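Local coordinates for Lmo0135 protein (Listeria monocytogenes EGD-e, PDB 5ISU), which is the substrate-binding protein CtaP of an ABC transporter and probably takes part in peptide uptake, at residues Ala36-Arg39 and Val40-Thr43. Numbering follows the deposited sequence.
Sequences ASDR and VTLT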
loop_
_atom_site.group_PDB
_atom_site.type_symbol
_atom_site.label_atom_id
_atom_site.label_comp_id
_atom_site.label_asym_id
_atom_site.label_seq_id
_atom_site.Cartn_x
_atom_site.Cartn_y
_atom_site.Cartn_z
ATOM N N ALA A 36 -6.824 11.280 0.568
ATOM C CA ALA A 36 -5.919 10.690 -0.432
ATOM C C ALA A 36 -5.768 9.173 -0.313
ATOM O O ALA A 36 -5.439 8.680 0.749
ATOM C CB ALA A 36 -4.548 11.352 -0.370
ATOM N N SER A 37 -6.026 8.454 -1.411
ATOM C CA SER A 37 -5.877 6.989 -1.433
ATOM C C SER A 37 -5.249 6.420 -2.725
ATOM O O SER A 37 -4.714 5.322 -2.693
ATOM C CB SER A 37 -7.225 6.290 -1.134
ATOM O OG SER A 37 -8.212 6.662 -2.074
ATOM N N ASP A 38 -5.307 7.142 -3.848
ATOM C CA ASP A 38 -4.713 6.632 -5.102
ATOM C C ASP A 38 -3.184 6.935 -5.162
ATOM O O ASP A 38 -2.687 7.784 -4.435
ATOM C CB ASP A 38 -5.421 7.204 -6.332
ATOM C CG ASP A 38 -5.232 8.711 -6.460
ATOM O OD1 ASP A 38 -5.656 9.431 -5.522
ATOM O OD2 ASP A 38 -4.661 9.175 -7.485
ATOM N N ARG A 39 -2.470 6.239 -6.046
ATOM C CA ARG A 39 -1.009 6.362 -6.166
ATOM C C ARG A 39 -0.518 7.765 -6.515
ATOM O O ARG A 39 0.420 8.265 -5.879
ATOM C CB ARG A 39 -0.458 5.298 -7.147
ATOM C CG ARG A 39 0.986 5.508 -7.610
ATOM C CD ARG A 39 1.592 4.291 -8.325
ATOM N NE ARG A 39 2.198 3.309 -7.401
ATOM C CZ ARG A 39 1.616 2.216 -6.898
ATOM N NH1 ARG A 39 2.308 1.439 -6.069
ATOM N NH2 ARG A 39 0.360 1.877 -7.204
ATOM N N VAL A 40 -1.180 8.431 -7.458
ATOM C CA VAL A 40 -0.741 9.756 -7.881
ATOM C C VAL A 40 -0.948 10.811 -6.807
ATOM O O VAL A 40 -0.036 11.598 -6.524
ATOM C CB VAL A 40 -1.394 10.191 -9.197
ATOM C CG1 VAL A 40 -0.910 11.589 -9.587
ATOM C CG2 VAL A 40 -1.067 9.188 -10.288
ATOM N N THR A 41 -2.116 10.807 -6.185
ATOM C CA THR A 41 -2.411 11.794 -5.161
ATOM C C THR A 41 -1.480 11.622 -3.965
ATOM O O THR A 41 -1.006 12.611 -3.390
ATOM C CB THR A 41 -3.881 11.705 -4.668
ATOM O OG1 THR A 41 -4.774 11.758 -5.777
ATOM C CG2 THR A 41 -4.211 12.837 -3.749
ATOM N N LEU A 42 -1.236 10.375 -3.576
ATOM C CA LEU A 42 -0.352 10.112 -2.439
ATOM C C LEU A 42 1.079 10.542 -2.741
ATOM O O LEU A 42 1.788 11.014 -1.859
ATOM C CB LEU A 42 -0.393 8.621 -2.031
ATOM C CG LEU A 42 -1.639 8.175 -1.258
ATOM C CD1 LEU A 42 -1.739 6.660 -1.098
ATOM C CD2 LEU A 42 -1.686 8.847 0.107
ATOM N N THR A 43 1.495 10.362 -3.991
ATOM C CA THR A 43 2.837 10.715 -4.414
ATOM C C THR A 43 3.023 12.226 -4.279
ATOM O O THR A 43 4.041 12.687 -3.771
ATOM C CB THR A 43 3.079 10.269 -5.877
ATOM O OG1 THR A 43 2.936 8.855 -5.974
ATOM C CG2 THR A 43 4.475 10.651 -6.371
#
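Arg39 O accepts two hydrogen bonds from Thr43, one from the backbone and one from the side chain. They lie in the first turn of helix 39-48, which has Asp38 as its N-cap, in a family 5 bacterial extracellular solute-binding protein. Thr43 N lies 3.0 Å from Arg39 O, and Thr43 OG1 lies 2.6 Å from the same Arg39 O. The two donors reach the carbonyl from opposite faces of its plane. The Thr43 hydroxyl turns back to the preceding turn because OG1 stands beside its own backbone N (chi1 -61°).

The Asp38 carboxylate folds back over the helix start and takes two bonds from Thr41. Thr41 N donates to Asp38 OD2 at 3.3 Å, and it comes from above the carboxylate plane. Thr41 OG1 donates to the syn lone pair of Asp38 OD1, at a short 2.5 Å. The side chains of Asp38 and Thr41 cross at about a right angle. Asp38 CG sits between its own backbone N and carbonyl carbon (chi1 65°), which brings OD1 to the Thr41 hydroxyl and OD2 to Thr41 N. The negative carboxylate probably also interacts favourably with the positive end of the helix dipole. Thr41 OG1 is also hydrogen-bonded to Glu29 N, which ties the cap to an earlier part of the same loop, between strand 19-24 and the helix.

Asp38 O begins the helical bonding with Leu42 N at 3.1 Å. The Arg39 guanidinium has its polar partner outside the turn: NH1 forms a salt bridge with Glu255 OE1 of strand 248-263.

Ala36, just before the cap, packs on the first turn through its methyl group. Its CB touches Thr41 CG2 at 3.7 Å and Leu42 CD2 at 3.8 Å. The other Leu42 methyl, CD1, rests 3.6 Å from Ser37 O.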